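Local coordinates for alpha-actinin-like protein 1 (Schizosaccharomyces pombe, PDB 5BVR) that binds and organises actin filaments, contributing to actin-ring formation, cytokinesis and septation, here through its N-terminal actin-binding domain of paired calponin-homology modules, at residues K37-L49 with Y60-V74. Sequence-based numbering, arbitrary orientation. Where two conformers were deposited one is given.
Sequences KDLSDGILLIQLL and YNRNPRMRVHRLENV
Asp41 and Gly42 bring the turn before helix 43-53 against helix 67-83, with CA atoms 4.4 Å apart for Asp41 and Arg70 and 4.5 Å for Gly42 and Val74. Gly42, with no side chain, lets its CA pack 3.8 Å from Asn73 CB and close to Val74 CG2. Asn73 ND2 donates to Asp41 O (3.0 Å, 161° at the hydrogen), the acceptor lying in the amide plane. The same nitrogen reaches Asn61 O at 2.8 Å, while Asn73 OD1 accepts from Asn61 N, so three bonds fix the rotation of this buried amide. Asp41, its CG between backbone N and carbonyl carbon (chi1 66°), turns OD1 back to Ile43 N, forming an Asx turn at the helix start; its CB meets Pro64 CG at 3.6 Å. Ile46 lays CG2 over one face of the Tyr60 ring, 4.2 Å from the centroid and 27° off the normal, a CH-pi contact. The Ile43 side chain runs at about a right angle to that of Tyr60, its CG1 near CE2, and sets CD1 against Pro64 CD (3.7 Å). Within the first calponin-homology domain, the Asn73 amide thus ties the turn and the 60-64 loop to helix 67-83, beside an apolar patch of Ile43, Ile46, Tyr60 and Pro64.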
ATOM      1  N   LYS A  37      16.578  -9.568   0.316  1.00 27.10           N
ATOM      2  CA  LYS A  37      17.343 -10.317  -0.670  1.00 24.41           C
ATOM      3  C   LYS A  37      16.777 -10.232  -2.075  1.00 22.99           C
ATOM      4  O   LYS A  37      17.530 -10.226  -3.048  1.00 26.91           O
ATOM      5  CB  LYS A  37      17.409 -11.799  -0.265  1.00 38.62           C
ATOM      6  CG  LYS A  37      18.182 -12.074   1.013  1.00 47.14           C
ATOM      7  CD  LYS A  37      19.679 -11.868   0.829  1.00 47.23           C
ATOM      8  CE  LYS A  37      20.437 -12.066   2.142  1.00 53.28           C
ATOM      9  NZ  LYS A  37      19.979 -11.113   3.208  1.00 58.95           N
ATOM     10  N   ASP A  38      15.452 -10.155  -2.189  1.00 23.12           N
ATOM     11  CA  ASP A  38      14.812 -10.439  -3.478  1.00 22.01           C
ATOM     12  C   ASP A  38      14.861  -9.285  -4.482  1.00 24.56           C
ATOM     13  O   ASP A  38      14.500  -9.467  -5.641  1.00 26.13           O
ATOM     14  CB  ASP A  38      13.364 -10.899  -3.291  1.00 21.70           C
ATOM     15  CG  ASP A  38      13.262 -12.229  -2.550  1.00 26.17           C
ATOM     16  OD1 ASP A  38      14.282 -12.938  -2.417  1.00 34.53           O
ATOM     17  OD2 ASP A  38      12.156 -12.563  -2.101  1.00 29.88           O
ATOM     18  N   LEU A  39      15.295  -8.106  -4.052  1.00 19.84           N
ATOM     19  CA  LEU A  39      15.453  -6.974  -4.964  1.00 20.42           C
ATOM     20  C   LEU A  39      16.902  -6.756  -5.370  1.00 19.49           C
ATOM     21  O   LEU A  39      17.181  -5.854  -6.142  1.00 19.79           O
ATOM     22  CB  LEU A  39      14.958  -5.678  -4.334  1.00 20.63           C
ATOM     23  CG  LEU A  39      13.535  -5.698  -3.780  1.00 20.79           C
ATOM     24  CD1 LEU A  39      13.147  -4.299  -3.305  1.00 22.08           C
ATOM     25  CD2 LEU A  39      12.553  -6.213  -4.786  1.00 21.33           C
ATOM     26  N   SER A  40      17.813  -7.548  -4.821  1.00 21.88           N
ATOM     27  CA  SER A  40      19.239  -7.279  -4.964  1.00 20.36           C
ATOM     28  C   SER A  40      19.768  -7.261  -6.378  1.00 21.19           C
ATOM     29  O   SER A  40      20.714  -6.535  -6.634  1.00 23.41           O
ATOM     30  CB  SER A  40      20.026  -8.223  -4.081  1.00 32.62           C
ATOM     31  OG  SER A  40      19.731  -7.907  -2.724  1.00 50.27           O
ATOM     32  N   ASP A  41      19.149  -7.997  -7.298  1.00 19.48           N
ATOM     33  CA  ASP A  41      19.627  -7.992  -8.686  1.00 21.25           C
ATOM     34  C   ASP A  41      18.946  -6.956  -9.577  1.00 19.49           C
ATOM     35  O   ASP A  41      19.223  -6.880 -10.785  1.00 19.95           O
ATOM     36  CB  ASP A  41      19.539  -9.391  -9.310  1.00 21.00           C
ATOM     37  CG  ASP A  41      18.113  -9.889  -9.488  1.00 26.14           C
ATOM     38  OD1 ASP A  41      17.151  -9.086  -9.468  1.00 22.83           O
ATOM     39  OD2 ASP A  41      17.953 -11.123  -9.644  1.00 31.49           O
ATOM     40  N   GLY A  42      18.047  -6.169  -8.994  1.00 18.15           N
ATOM     41  CA  GLY A  42      17.417  -5.067  -9.699  1.00 19.64           C
ATOM     42  C   GLY A  42      16.230  -5.414 -10.573  1.00 18.14           C
ATOM     43  O   GLY A  42      15.514  -4.499 -10.993  1.00 17.68           O
ATOM     44  N   ILE A  43      15.994  -6.695 -10.837  1.00 18.48           N
ATOM     45  CA  ILE A  43      15.019  -7.066 -11.863  1.00 17.93           C
ATOM     46  C   ILE A  43      13.583  -6.771 -11.407  1.00 18.65           C
ATOM     47  O   ILE A  43      12.807  -6.182 -12.153  1.00 19.98           O
ATOM     48  CB  ILE A  43      15.157  -8.531 -12.271  1.00 19.25           C
ATOM     49  CG1 ILE A  43      16.470  -8.713 -13.029  1.00 22.09           C
ATOM     50  CG2 ILE A  43      13.970  -8.991 -13.141  1.00 21.93           C
ATOM     51  CD1 ILE A  43      16.853 -10.154 -13.209  1.00 22.94           C
ATOM     52  N   LEU A  44      13.224  -7.188 -10.194  1.00 17.94           N
ATOM     53  CA  LEU A  44      11.845  -6.989  -9.744  1.00 18.21           C
ATOM     54  C   LEU A  44      11.539  -5.516  -9.526  1.00 18.70           C
ATOM     55  O   LEU A  44      10.404  -5.069  -9.736  1.00 18.76           O
ATOM     56  CB  LEU A  44      11.549  -7.801  -8.498  1.00 20.94           C
ATOM     57  CG  LEU A  44      11.530  -9.318  -8.700  1.00 22.89           C
ATOM     58  CD1 LEU A  44      11.132  -9.993  -7.418  1.00 22.97           C
ATOM     59  CD2 LEU A  44      10.623  -9.774  -9.850  1.00 25.36           C
ATOM     60  N   LEU A  45      12.543  -4.748  -9.118  1.00 18.52           N
ATOM     61  CA  LEU A  45      12.358  -3.308  -9.002  1.00 18.03           C
ATOM     62  C   LEU A  45      12.084  -2.689 -10.374  1.00 16.59           C
ATOM     63  O   LEU A  45      11.158  -1.910 -10.549  1.00 17.96           O
ATOM     64  CB  LEU A  45      13.576  -2.674  -8.348  1.00 20.81           C
ATOM     65  CG  LEU A  45      13.537  -1.191  -8.033  1.00 19.52           C
ATOM     66  CD1 LEU A  45      12.313  -0.870  -7.175  1.00 22.33           C
ATOM     67  CD2 LEU A  45      14.838  -0.800  -7.324  1.00 23.26           C
ATOM     68  N   ILE A  46      12.865  -3.052 -11.380  1.00 16.89           N
ATOM     69  CA  ILE A  46      12.600  -2.542 -12.716  1.00 18.66           C
ATOM     70  C   ILE A  46      11.207  -2.922 -13.184  1.00 19.08           C
ATOM     71  O   ILE A  46      10.465  -2.074 -13.695  1.00 20.72           O
ATOM     72  CB  ILE A  46      13.645  -3.057 -13.697  1.00 18.13           C
ATOM     73  CG1 ILE A  46      14.977  -2.354 -13.430  1.00 18.06           C
ATOM     74  CG2 ILE A  46      13.202  -2.848 -15.172  1.00 21.01           C
ATOM     75  CD1 ILE A  46      16.167  -3.018 -14.132  1.00 18.56           C
ATOM     76  N   GLN A  47      10.849  -4.188 -13.013  1.00 20.48           N
ATOM     77  CA  GLN A  47       9.536  -4.646 -13.431  1.00 22.94           C
ATOM     78  C   GLN A  47       8.419  -3.924 -12.666  1.00 20.33           C
ATOM     79  O   GLN A  47       7.420  -3.518 -13.275  1.00 22.67           O
ATOM     80  CB  GLN A  47       9.431  -6.163 -13.293  1.00 22.72           C
ATOM     81  CG  GLN A  47      10.362  -6.885 -14.278  1.00 21.98           C
ATOM     82  CD  GLN A  47      10.382  -8.399 -14.124  1.00 31.32           C
ATOM     83  OE1 GLN A  47      10.327  -8.934 -13.021  1.00 33.97           O
ATOM     84  NE2 GLN A  47      10.460  -9.092 -15.246  1.00 44.94           N
ATOM     85  N   LEU A  48       8.567  -3.755 -11.357  1.00 18.22           N
ATOM     86  CA  LEU A  48       7.606  -2.959 -10.585  1.00 16.87           C
ATOM     87  C   LEU A  48       7.408  -1.575 -11.210  1.00 20.52           C
ATOM     88  O   LEU A  48       6.274  -1.120 -11.417  1.00 21.23           O
ATOM     89  CB  LEU A  48       8.049  -2.796  -9.126  1.00 18.86           C
ATOM     90  CG  LEU A  48       7.122  -1.921  -8.272  1.00 18.77           C
ATOM     91  CD1 LEU A  48       5.793  -2.607  -8.020  1.00 21.10           C
ATOM     92  CD2 LEU A  48       7.802  -1.572  -6.961  1.00 20.17           C
ATOM     93  N   LEU A  49       8.509  -0.903 -11.525  1.00 18.56           N
ATOM     94  CA  LEU A  49       8.455   0.453 -12.050  1.00 19.95           C
ATOM     95  C   LEU A  49       7.731   0.509 -13.394  1.00 21.98           C
ATOM     96  O   LEU A  49       6.962   1.433 -13.648  1.00 24.25           O
ATOM     97  CB  LEU A  49       9.858   1.043 -12.157  1.00 19.73           C
ATOM     98  CG  LEU A  49      10.520   1.315 -10.810  1.00 18.33           C
ATOM     99  CD1 LEU A  49      12.023   1.571 -10.993  1.00 19.27           C
ATOM    100  CD2 LEU A  49       9.868   2.495 -10.079  1.00 19.61           C
ATOM    101  N   TYR A  60      17.662  -4.485 -19.914  1.00 25.89           N
ATOM    102  CA  TYR A  60      18.444  -4.562 -18.686  1.00 21.79           C
ATOM    103  C   TYR A  60      19.005  -5.961 -18.611  1.00 23.77           C
ATOM    104  O   TYR A  60      18.736  -6.785 -19.489  1.00 28.48           O
ATOM    105  CB  TYR A  60      17.588  -4.232 -17.465  1.00 21.07           C
ATOM    106  CG  TYR A  60      16.367  -5.097 -17.322  1.00 18.89           C
ATOM    107  CD1 TYR A  60      15.170  -4.731 -17.921  1.00 23.00           C
ATOM    108  CD2 TYR A  60      16.396  -6.282 -16.599  1.00 23.75           C
ATOM    109  CE1 TYR A  60      14.039  -5.514 -17.803  1.00 26.55           C
ATOM    110  CE2 TYR A  60      15.264  -7.065 -16.462  1.00 27.10           C
ATOM    111  CZ  TYR A  60      14.082  -6.675 -17.074  1.00 26.78           C
ATOM    112  OH  TYR A  60      12.932  -7.427 -16.966  1.00 32.38           O
ATOM    113  N   ASN A  61      19.823  -6.232 -17.602  1.00 24.39           N
ATOM    114  CA  ASN A  61      20.495  -7.520 -17.495  1.00 21.75           C
ATOM    115  C   ASN A  61      19.545  -8.537 -16.878  1.00 25.32           C
ATOM    116  O   ASN A  61      19.198  -8.430 -15.714  1.00 23.15           O
ATOM    117  CB  ASN A  61      21.757  -7.387 -16.651  1.00 26.38           C
ATOM    118  CG  ASN A  61      22.679  -6.288 -17.139  1.00 29.88           C
ATOM    119  OD1 ASN A  61      23.069  -6.257 -18.310  1.00 32.92           O
ATOM    120  ND2 ASN A  61      23.033  -5.374 -16.243  1.00 28.86           N
ATOM    121  N   ARG A  62      19.120  -9.522 -17.661  1.00 27.28           N
ATOM    122  CA  ARG A  62      18.141 -10.501 -17.190  1.00 26.53           C
ATOM    123  C   ARG A  62      18.791 -11.717 -16.509  1.00 24.96           C
ATOM    124  O   ARG A  62      18.087 -12.533 -15.905  1.00 32.47           O
ATOM    125  CB  ARG A  62      17.231 -10.930 -18.353  1.00 32.99           C
ATOM    126  CG  ARG A  62      16.448  -9.768 -18.953  1.00 40.24           C
ATOM    127  CD  ARG A  62      15.490 -10.208 -20.050  1.00 49.47           C
ATOM    128  NE  ARG A  62      14.490 -11.150 -19.559  1.00 53.52           N
ATOM    129  CZ  ARG A  62      13.659 -11.835 -20.338  1.00 56.75           C
ATOM    130  NH1 ARG A  62      13.705 -11.690 -21.660  1.00 56.11           N
ATOM    131  NH2 ARG A  62      12.788 -12.673 -19.795  1.00 55.58           N
ATOM    132  N   ASN A  63      20.116 -11.828 -16.603  1.00 31.36           N
ATOM    133  CA  ASN A  63      20.875 -12.858 -15.902  1.00 33.87           C
ATOM    134  C   ASN A  63      22.067 -12.218 -15.192  1.00 34.44           C
ATOM    135  O   ASN A  63      23.219 -12.493 -15.513  1.00 34.11           O
ATOM    136  CB  ASN A  63      21.354 -13.918 -16.914  1.00 42.51           C
ATOM    137  CG  ASN A  63      20.698 -15.278 -16.720  1.00 53.48           C
ATOM    138  OD1 ASN A  63      19.722 -15.426 -15.991  1.00 58.46           O
ATOM    139  ND2 ASN A  63      21.246 -16.287 -17.397  1.00 60.76           N
ATOM    140  N   PRO A  64      21.795 -11.344 -14.216  1.00 24.47           N
ATOM    141  CA  PRO A  64      22.843 -10.520 -13.604  1.00 28.29           C
ATOM    142  C   PRO A  64      23.604 -11.283 -12.536  1.00 34.37           C
ATOM    143  O   PRO A  64      23.526 -10.985 -11.337  1.00 29.98           O
ATOM    144  CB  PRO A  64      22.052  -9.362 -12.999  1.00 26.79           C
ATOM    145  CG  PRO A  64      20.773  -9.984 -12.612  1.00 23.30           C
ATOM    146  CD  PRO A  64      20.463 -10.984 -13.696  1.00 24.05           C
ATOM    147  N   ARG A  65      24.359 -12.265 -13.013  1.00 35.03           N
ATOM    148  CA  ARG A  65      25.123 -13.149 -12.161  1.00 37.61           C
ATOM    149  C   ARG A  65      26.272 -12.414 -11.474  1.00 38.29           C
ATOM    150  O   ARG A  65      26.628 -12.732 -10.343  1.00 43.76           O
ATOM    151  CB  ARG A  65      25.652 -14.307 -13.007  1.00 39.18           C
ATOM    152  CG  ARG A  65      26.349 -15.354 -12.201  1.00 42.11           C
ATOM    153  CD  ARG A  65      26.414 -16.673 -12.936  1.00 41.68           C
ATOM    154  NE  ARG A  65      27.177 -17.650 -12.168  1.00 45.61           N
ATOM    155  CZ  ARG A  65      28.491 -17.819 -12.263  1.00 54.01           C
ATOM    156  NH1 ARG A  65      29.211 -17.082 -13.106  1.00 54.07           N
ATOM    157  NH2 ARG A  65      29.087 -18.740 -11.513  1.00 56.98           N
ATOM    158  N   MET A  66      26.836 -11.420 -12.154  1.00 30.13           N
ATOM    159  CA  MET A  66      27.954 -10.644 -11.634  0.54 29.69           C
ATOM    160  C   MET A  66      27.465  -9.384 -10.940  1.00 26.02           C
ATOM    161  O   MET A  66      26.487  -8.766 -11.392  1.00 24.49           O
ATOM    162  CB  MET A  66      28.856 -10.217 -12.785  0.54 29.93           C
ATOM    163  CG  MET A  66      29.601 -11.349 -13.480  0.54 34.98           C
ATOM    164  SD  MET A  66      30.478 -10.738 -14.938  0.54 38.89           S
ATOM    165  CE  MET A  66      29.347 -11.174 -16.233  0.54 34.12           C
ATOM    166  N   ARG A  67      28.146  -8.994  -9.866  1.00 25.30           N
ATOM    167  CA  ARG A  67      27.768  -7.792  -9.117  1.00 23.41           C
ATOM    168  C   ARG A  67      27.649  -6.547 -10.006  1.00 19.34           C
ATOM    169  O   ARG A  67      26.716  -5.756  -9.808  1.00 19.89           O
ATOM    170  CB  ARG A  67      28.735  -7.533  -7.960  1.00 24.82           C
ATOM    171  CG  ARG A  67      28.349  -6.368  -7.063  1.00 22.22           C
ATOM    172  CD  ARG A  67      29.341  -6.180  -5.914  1.00 22.10           C
ATOM    173  NE  ARG A  67      28.986  -5.050  -5.059  1.00 20.01           N
ATOM    174  CZ  ARG A  67      28.112  -5.099  -4.049  1.00 20.83           C
ATOM    175  NH1 ARG A  67      27.507  -6.241  -3.728  1.00 24.09           N
ATOM    176  NH2 ARG A  67      27.890  -4.008  -3.346  1.00 22.56           N
ATOM    177  N   VAL A  68      28.534  -6.383 -10.989  1.00 21.92           N
ATOM    178  CA  VAL A  68      28.501  -5.193 -11.832  1.00 18.87           C
ATOM    179  C   VAL A  68      27.133  -5.041 -12.518  1.00 20.82           C
ATOM    180  O   VAL A  68      26.629  -3.938 -12.684  1.00 19.48           O
ATOM    181  CB  VAL A  68      29.657  -5.192 -12.883  1.00 21.51           C
ATOM    182  CG1 VAL A  68      29.584  -6.401 -13.794  1.00 21.47           C
ATOM    183  CG2 VAL A  68      29.655  -3.912 -13.702  1.00 22.17           C
ATOM    184  N   HIS A  69      26.538  -6.160 -12.896  1.00 20.84           N
ATOM    185  CA  HIS A  69      25.265  -6.131 -13.622  1.00 20.57           C
ATOM    186  C   HIS A  69      24.079  -5.912 -12.704  1.00 20.90           C
ATOM    187  O   HIS A  69      23.078  -5.341 -13.120  1.00 20.84           O
ATOM    188  CB  HIS A  69      25.128  -7.396 -14.446  1.00 24.43           C
ATOM    189  CG  HIS A  69      26.155  -7.470 -15.531  1.00 30.22           C
ATOM    190  ND1 HIS A  69      26.895  -8.600 -15.800  1.00 36.12           N
ATOM    191  CD2 HIS A  69      26.601  -6.514 -16.378  1.00 25.55           C
ATOM    192  CE1 HIS A  69      27.736  -8.346 -16.788  1.00 37.32           C
ATOM    193  NE2 HIS A  69      27.579  -7.086 -17.158  1.00 33.74           N
ATOM    194  N   ARG A  70      24.194  -6.330 -11.447  1.00 20.05           N
ATOM    195  CA  ARG A  70      23.147  -6.041 -10.473  1.00 18.30           C
ATOM    196  C   ARG A  70      23.160  -4.555 -10.180  1.00 19.50           C
ATOM    197  O   ARG A  70      22.110  -3.915 -10.127  1.00 18.68           O
ATOM    198  CB  ARG A  70      23.347  -6.876  -9.195  1.00 20.69           C
ATOM    199  CG  ARG A  70      23.240  -8.385  -9.455  1.00 24.35           C
ATOM    200  CD  ARG A  70      23.122  -9.252  -8.194  1.00 30.45           C
ATOM    201  NE  ARG A  70      24.332  -9.289  -7.391  1.00 41.87           N
ATOM    202  CZ  ARG A  70      25.338 -10.142  -7.579  1.00 49.70           C
ATOM    203  NH1 ARG A  70      25.297 -11.030  -8.567  1.00 53.66           N
ATOM    204  NH2 ARG A  70      26.398 -10.099  -6.777  1.00 43.91           N
ATOM    205  N   LEU A  71      24.343  -3.993  -9.970  1.00 19.16           N
ATOM    206  CA  LEU A  71      24.457  -2.565  -9.776  1.00 16.24           C
ATOM    207  C   LEU A  71      23.910  -1.801 -10.984  1.00 15.26           C
ATOM    208  O   LEU A  71      23.185  -0.829 -10.814  1.00 18.19           O
ATOM    209  CB  LEU A  71      25.899  -2.154  -9.498  1.00 17.43           C
ATOM    210  CG  LEU A  71      26.455  -2.615  -8.143  1.00 18.25           C
ATOM    211  CD1 LEU A  71      27.973  -2.485  -8.135  1.00 18.46           C
ATOM    212  CD2 LEU A  71      25.866  -1.830  -6.978  1.00 18.34           C
ATOM    213  N   GLU A  72      24.205  -2.264 -12.196  1.00 17.43           N
ATOM    214  CA  GLU A  72      23.686  -1.605 -13.391  1.00 16.91           C
ATOM    215  C   GLU A  72      22.163  -1.588 -13.388  1.00 16.98           C
ATOM    216  O   GLU A  72      21.542  -0.555 -13.680  1.00 20.48           O
ATOM    217  CB  GLU A  72      24.183  -2.296 -14.673  1.00 18.87           C
ATOM    218  CG  GLU A  72      25.604  -1.987 -15.068  1.00 28.67           C
ATOM    219  CD  GLU A  72      26.037  -2.794 -16.277  1.00 32.48           C
ATOM    220  OE1 GLU A  72      25.199  -3.529 -16.842  1.00 30.55           O
ATOM    221  OE2 GLU A  72      27.218  -2.706 -16.645  1.00 33.68           O
ATOM    222  N   ASN A  73      21.564  -2.735 -13.076  1.00 18.20           N
ATOM    223  CA  ASN A  73      20.105  -2.833 -13.034  1.00 17.14           C
ATOM    224  C   ASN A  73      19.524  -1.899 -11.994  1.00 17.25           C
ATOM    225  O   ASN A  73      18.586  -1.160 -12.271  1.00 17.55           O
ATOM    226  CB  ASN A  73      19.606  -4.259 -12.749  1.00 18.44           C
ATOM    227  CG  ASN A  73      19.765  -5.201 -13.939  1.00 19.35           C
ATOM    228  OD1 ASN A  73      20.059  -4.781 -15.059  1.00 20.72           O
ATOM    229  ND2 ASN A  73      19.532  -6.475 -13.697  1.00 21.89           N
ATOM    230  N   VAL A  74      20.082  -1.916 -10.793  1.00 16.92           N
ATOM    231  CA  VAL A  74      19.523  -1.086  -9.753  1.00 15.84           C
ATOM    232  C   VAL A  74      19.692   0.400 -10.098  1.00 16.27           C
ATOM    233  O   VAL A  74      18.785   1.208  -9.857  1.00 16.62           O
ATOM    234  CB  VAL A  74      20.153  -1.421  -8.388  1.00 16.05           C
ATOM    235  CG1 VAL A  74      19.694  -0.440  -7.347  1.00 15.51           C
ATOM    236  CG2 VAL A  74      19.776  -2.817  -7.959  1.00 17.70           C
TER